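Local coordinates for protein macrophomate synthase intermolecular Diels-Alderase (Macrophoma commelinae, PDB 1IZC) that belongs to the HpcH/HpaI aldolase/citrate lyase family of TIM-barrel enzymes and holds a magnesium ion and pyruvic acid in its pocket, at residues L11-P16 with H91-S96; H177-P182 with E201-M206. The protein carries 1 engineered substitution. All blocks are in the same frame, centred on the assembly; numbering follows the deposited sequence.

Interaction 1. Residues L11-P16 with H91-S96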
loop_
_atom_site.group_PDB
_atom_site.type_symbol
_atom_site.label_atom_id
_atom_site.label_comp_id
_atom_site.label_asym_id
_atom_site.label_seq_id
_atom_site.Cartn_x
_atom_site.Cartn_y
_atom_site.Cartn_z
ATOM N N LEU A 11 27.783 -18.729 -14.490
ATOM C CA LEU A 11 26.863 -17.839 -13.783
ATOM C C LEU A 11 25.432 -17.934 -14.302
ATOM O O LEU A 11 24.507 -17.400 -13.687
ATOM C CB LEU A 11 27.319 -16.386 -13.930
ATOM C CG LEU A 11 28.697 -16.043 -13.367
ATOM C CD1 LEU A 11 29.027 -14.587 -13.668
ATOM C CD2 LEU A 11 28.703 -16.294 -11.874
ATOM N N HIS A 12 25.244 -18.609 -15.431
ATOM C CA HIS A 12 23.915 -18.692 -16.017
ATOM C C HIS A 12 22.929 -19.510 -15.210
ATOM O O HIS A 12 23.289 -20.496 -14.570
ATOM C CB HIS A 12 24.012 -19.221 -17.448
ATOM C CG HIS A 12 24.844 -18.357 -18.340
ATOM N ND1 HIS A 12 25.117 -18.678 -19.652
ATOM C CD2 HIS A 12 25.461 -17.175 -18.106
ATOM C CE1 HIS A 12 25.865 -17.730 -20.188
ATOM N NE2 HIS A 12 26.089 -16.806 -19.271
ATOM N N ALA A 13 21.670 -19.090 -15.238
ATOM C CA ALA A 13 20.639 -19.789 -14.492
ATOM C C ALA A 13 20.259 -21.125 -15.114
ATOM O O ALA A 13 20.173 -21.262 -16.331
ATOM C CB ALA A 13 19.391 -18.902 -14.363
ATOM N N LYS A 14 20.031 -22.114 -14.267
ATOM C CA LYS A 14 19.614 -23.419 -14.748
ATOM C C LYS A 14 18.125 -23.454 -14.443
ATOM O O LYS A 14 17.718 -23.634 -13.299
ATOM C CB LYS A 14 20.358 -24.530 -14.004
ATOM C CG LYS A 14 21.859 -24.526 -14.278
ATOM C CD LYS A 14 22.551 -25.700 -13.602
ATOM C CE LYS A 14 24.043 -25.715 -13.912
ATOM N NZ LYS A 14 24.712 -26.889 -13.288
ATOM N N ALA A 15 17.318 -23.240 -15.472
ATOM C CA ALA A 15 15.871 -23.210 -15.308
ATOM C C ALA A 15 15.286 -24.140 -16.365
ATOM O O ALA A 15 14.746 -23.694 -17.368
ATOM C CB ALA A 15 15.376 -21.782 -15.509
ATOM N N PRO A 16 15.376 -25.453 -16.127
ATOM C CA PRO A 16 14.893 -26.508 -17.021
ATOM C C PRO A 16 13.443 -26.408 -17.482
ATOM O O PRO A 16 13.107 -26.853 -18.584
ATOM C CB PRO A 16 15.116 -27.785 -16.207
ATOM C CG PRO A 16 16.190 -27.436 -15.268
ATOM C CD PRO A 16 15.865 -26.027 -14.863
ATOM N N HIS A 91 12.848 -13.473 -9.798
ATOM C CA HIS A 91 14.031 -13.435 -8.943
ATOM C C HIS A 91 14.774 -14.776 -8.805
ATOM O O HIS A 91 15.872 -14.837 -8.235
ATOM C CB HIS A 91 13.665 -12.842 -7.580
ATOM C CG HIS A 91 13.531 -11.347 -7.600
ATOM N ND1 HIS A 91 12.607 -10.682 -8.382
ATOM C CD2 HIS A 91 14.241 -10.386 -6.962
ATOM C CE1 HIS A 91 12.756 -9.375 -8.225
ATOM N NE2 HIS A 91 13.743 -9.170 -7.370
ATOM N N SER A 92 14.180 -15.847 -9.327
ATOM C CA SER A 92 14.841 -17.158 -9.345
ATOM C C SER A 92 15.223 -17.413 -10.814
ATOM O O SER A 92 15.752 -18.477 -11.158
ATOM C CB SER A 92 13.892 -18.274 -8.901
ATOM O OG SER A 92 12.830 -18.411 -9.831
ATOM N N GLU A 93 14.949 -16.420 -11.658
ATOM C CA GLU A 93 15.180 -16.469 -13.110
ATOM C C GLU A 93 14.603 -17.732 -13.729
ATOM O O GLU A 93 15.223 -18.375 -14.573
ATOM C CB GLU A 93 16.671 -16.317 -13.460
ATOM C CG GLU A 93 17.205 -14.943 -13.044
ATOM C CD GLU A 93 18.484 -14.539 -13.759
ATOM O OE1 GLU A 93 18.467 -14.486 -15.004
ATOM O OE2 GLU A 93 19.493 -14.267 -13.073
ATOM N N GLY A 94 13.399 -18.072 -13.279
ATOM C CA GLY A 94 12.690 -19.222 -13.810
ATOM C C GLY A 94 12.931 -20.563 -13.149
ATOM O O GLY A 94 12.268 -21.546 -13.496
ATOM N N ARG A 95 13.862 -20.628 -12.208
ATOM C CA ARG A 95 14.135 -21.902 -11.549
ATOM C C ARG A 95 13.052 -22.325 -10.560
ATOM O O ARG A 95 12.835 -23.527 -10.347
ATOM C CB ARG A 95 15.493 -21.850 -10.845
ATOM C CG ARG A 95 15.830 -23.125 -10.085
ATOM C CD ARG A 95 17.311 -23.169 -9.770
ATOM N NE ARG A 95 17.641 -24.142 -8.732
ATOM C CZ ARG A 95 18.872 -24.322 -8.271
ATOM N NH1 ARG A 95 19.873 -23.597 -8.766
ATOM N NH2 ARG A 95 19.103 -25.204 -7.311
ATOM N N SER A 96 12.360 -21.352 -9.964
ATOM C CA SER A 96 11.317 -21.648 -8.986
ATOM C C SER A 96 9.910 -21.598 -9.551
ATOM O O SER A 96 9.385 -20.524 -9.837
ATOM C CB SER A 96 11.395 -20.671 -7.811
ATOM O OG SER A 96 12.713 -20.639 -7.280
HETATM O O HOH W 1 21.823 -16.228 -13.191
#
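Arg95 turns CG away from its own backbone N (chi1 178°) and runs extended to NE, which lays CB, CG and CD alongside the carbonyl of Lys14; the nearest approach, Lys14 O to Arg95 CD, is 3.6 Å. Glu93 instead sets CG beside its backbone N (chi1 -64°), and its chain stretches toward Leu11, while its CB meets the methyl of Ala13 (Ala13 CB to Glu93 CB 3.9 Å). Ala15 turns its methyl onto the backbone of the turn, with Ala15 CB 3.5 Å from Glu93 O and 3.6 Å from Gly94 C. That turn is a type I' beta turn from Ser92 to Arg95, closed by Arg95 N to Ser92 O at 3.0 Å. Glu93, the first residue beyond the helix, has positive phi and completes a Schellman motif. A CB on Gly94 would crowd Ala15 CB, and phi of 89° by itself calls for glycine. A water 3.0 Å from both Leu11 O and Glu93 OE2 may bridge them, though its two bonds need not coexist. Glu93 OE1 forms a salt bridge with Arg18 of a second subunit. The segments therefore meet through methyl and methylene groups set against backbone and, at Ala13, against the Glu93 methylene, whereas the carboxylate's direct ionic bond is spent on the subunit interface.

Interaction 2. Residues H177-P182 with E201-M206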
loop_
_atom_site.group_PDB
_atom_site.type_symbol
_atom_site.label_atom_id
_atom_site.label_comp_id
_atom_site.label_asym_id
_atom_site.label_seq_id
_atom_site.Cartn_x
_atom_site.Cartn_y
_atom_site.Cartn_z
ATOM N N HIS A 177 1.235 -26.599 -19.285
ATOM C CA HIS A 177 2.115 -26.453 -18.120
ATOM C C HIS A 177 1.444 -26.501 -16.756
ATOM O O HIS A 177 2.050 -26.957 -15.780
ATOM C CB HIS A 177 2.870 -25.119 -18.191
ATOM C CG HIS A 177 3.945 -25.069 -19.231
ATOM N ND1 HIS A 177 4.834 -24.018 -19.321
ATOM C CD2 HIS A 177 4.276 -25.927 -20.227
ATOM C CE1 HIS A 177 5.668 -24.231 -20.324
ATOM N NE2 HIS A 177 5.353 -25.382 -20.892
ATOM N N VAL A 178 0.206 -26.011 -16.697
ATOM C CA VAL A 178 -0.536 -25.889 -15.441
ATOM C C VAL A 178 -1.092 -27.184 -14.861
ATOM O O VAL A 178 -1.680 -27.998 -15.581
ATOM C CB VAL A 178 -1.674 -24.857 -15.606
ATOM C CG1 VAL A 178 -2.490 -24.757 -14.316
ATOM C CG2 VAL A 178 -1.075 -23.486 -15.962
ATOM N N CYS A 179 -0.924 -27.338 -13.548
ATOM C CA CYS A 179 -1.355 -28.538 -12.822
ATOM C C CYS A 179 -2.422 -28.300 -11.759
ATOM O O CYS A 179 -2.487 -27.219 -11.153
ATOM C CB CYS A 179 -0.150 -29.186 -12.140
ATOM S SG CYS A 179 1.201 -29.633 -13.256
ATOM N N ILE A 180 -3.245 -29.328 -11.537
ATOM C CA ILE A 180 -4.303 -29.300 -10.532
ATOM C C ILE A 180 -3.975 -30.350 -9.470
ATOM O O ILE A 180 -3.713 -31.521 -9.786
ATOM C CB ILE A 180 -5.703 -29.619 -11.123
ATOM C CG1 ILE A 180 -6.082 -28.609 -12.187
ATOM C CG2 ILE A 180 -6.751 -29.548 -10.024
ATOM C CD1 ILE A 180 -7.534 -28.751 -12.661
ATOM N N ILE A 181 -3.983 -29.917 -8.211
ATOM C CA ILE A 181 -3.671 -30.767 -7.076
ATOM C C ILE A 181 -4.759 -30.705 -5.997
ATOM O O ILE A 181 -4.831 -29.741 -5.227
ATOM C CB ILE A 181 -2.324 -30.344 -6.424
ATOM C CG1 ILE A 181 -1.194 -30.438 -7.452
ATOM C CG2 ILE A 181 -1.982 -31.248 -5.229
ATOM C CD1 ILE A 181 -0.873 -29.108 -8.123
ATOM N N PRO A 182 -5.625 -31.726 -5.936
ATOM C CA PRO A 182 -6.677 -31.719 -4.913
ATOM C C PRO A 182 -6.039 -31.970 -3.556
ATOM O O PRO A 182 -5.079 -32.730 -3.461
ATOM C CB PRO A 182 -7.556 -32.908 -5.297
ATOM C CG PRO A 182 -7.338 -33.051 -6.782
ATOM C CD PRO A 182 -5.846 -32.808 -6.913
ATOM N N GLU A 201 -7.921 -35.885 -14.879
ATOM C CA GLU A 201 -7.568 -34.468 -14.902
ATOM C C GLU A 201 -6.509 -34.011 -13.906
ATOM O O GLU A 201 -5.904 -32.962 -14.111
ATOM C CB GLU A 201 -8.810 -33.592 -14.691
ATOM C CG GLU A 201 -9.918 -33.794 -15.728
ATOM C CD GLU A 201 -10.951 -34.807 -15.278
ATOM O OE1 GLU A 201 -10.595 -35.743 -14.526
ATOM O OE2 GLU A 201 -12.126 -34.677 -15.691
ATOM N N ILE A 202 -6.266 -34.779 -12.850
ATOM C CA ILE A 202 -5.320 -34.326 -11.832
ATOM C C ILE A 202 -3.864 -34.696 -12.030
ATOM O O ILE A 202 -3.544 -35.673 -12.707
ATOM C CB ILE A 202 -5.785 -34.750 -10.426
ATOM C CG1 ILE A 202 -5.615 -36.260 -10.209
ATOM C CG2 ILE A 202 -7.252 -34.373 -10.261
ATOM C CD1 ILE A 202 -5.847 -36.690 -8.754
ATOM N N HIS A 203 -2.982 -33.902 -11.422
ATOM C CA HIS A 203 -1.538 -34.086 -11.558
ATOM C C HIS A 203 -0.796 -34.277 -10.254
ATOM O O HIS A 203 0.434 -34.446 -10.242
ATOM C CB HIS A 203 -0.959 -32.884 -12.302
ATOM C CG HIS A 203 -1.731 -32.536 -13.536
ATOM N ND1 HIS A 203 -2.614 -31.477 -13.591
ATOM C CD2 HIS A 203 -1.831 -33.173 -14.727
ATOM C CE1 HIS A 203 -3.228 -31.482 -14.761
ATOM N NE2 HIS A 203 -2.774 -32.502 -15.469
ATOM N N GLY A 204 -1.535 -34.252 -9.153
ATOM C CA GLY A 204 -0.914 -34.432 -7.856
ATOM C C GLY A 204 -1.985 -34.559 -6.791
ATOM O O GLY A 204 -3.146 -34.271 -7.053
ATOM N N LEU A 205 -1.598 -35.006 -5.604
ATOM C CA LEU A 205 -2.533 -35.138 -4.481
ATOM C C LEU A 205 -1.825 -34.695 -3.209
ATOM O O LEU A 205 -0.655 -35.019 -3.000
ATOM C CB LEU A 205 -3.004 -36.585 -4.312
ATOM C CG LEU A 205 -4.174 -37.004 -5.203
ATOM C CD1 LEU A 205 -4.384 -38.511 -5.090
ATOM C CD2 LEU A 205 -5.435 -36.239 -4.793
ATOM N N MET A 206 -2.542 -33.970 -2.361
ATOM C CA MET A 206 -1.973 -33.485 -1.105
ATOM C C MET A 206 -2.909 -33.838 0.036
ATOM O O MET A 206 -4.116 -33.879 -0.149
ATOM C CB MET A 206 -1.802 -31.960 -1.158
ATOM C CG MET A 206 -1.212 -31.339 0.105
ATOM S SD MET A 206 -1.089 -29.548 -0.098
ATOM C CE MET A 206 0.468 -29.405 -1.037
#
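Three hydrogen bonds join Ile180 and Pro182 to His203 and Met206. Ile180 is gripped twice: its N donates to His203 ND1 at 3.0 Å, exactly in the ring plane, and its O accepts from His203 N at 3.0 Å in a nearly straight bond (171° at the hydrogen). His203 places CG beside its own backbone N (chi1 -48°), which brings the imidazole edge to the strand. Further on, Met206 N donates to Pro182 O at 3.0 Å, a rung between adjacent parallel barrel strands.

Weaker contacts accompany these bonds. Between them, Ile181 CA approaches Gly204 O at 3.5 Å as a CA-H...O contact; Cys179 SG makes an oblique sulfur-aromatic contact with the His203 ring, 4.6 Å from its centroid.

Apolar contacts flank the backbone. The Pro182 ring meets the Ile202 side chain at a slant, Pro182 CG to Ile202 CG2 at 3.7 Å; Pro182 CB also touches Leu205 CD2, and Ile181 CG2 rests near Met206 CB at 4.1 Å.

Since ND1 accepts the Ile180 proton, any proton on a neutral His203 ring would sit on NE2. Buried Gly204 O has no hydrogen-bond donor in the model; Pro182 CD (3.1 Å) and Ile181 CA crowd it, and the CA-H...O contact may compensate in part.

From the N terminus, the chain first passes through 11-16, ahead of helix 28-37, and interaction 1 closes a long loop when 91-96 returns against it. That loop holds the first two barrel strands, 43-48 and 66-70, and helix 78-91, so the N-terminal arm is tied to the turn leading into strand 97-101. Interaction 2 opens only afterwards and closes a short loop of 18 residues, joining barrel strands 179-184 and 205-207 across helices 187-191 and 193-197. The two loops are thus in series, neither nested nor crossing. Their centres lie 23 Å apart, one contact at the surface and the other buried in the barrel wall.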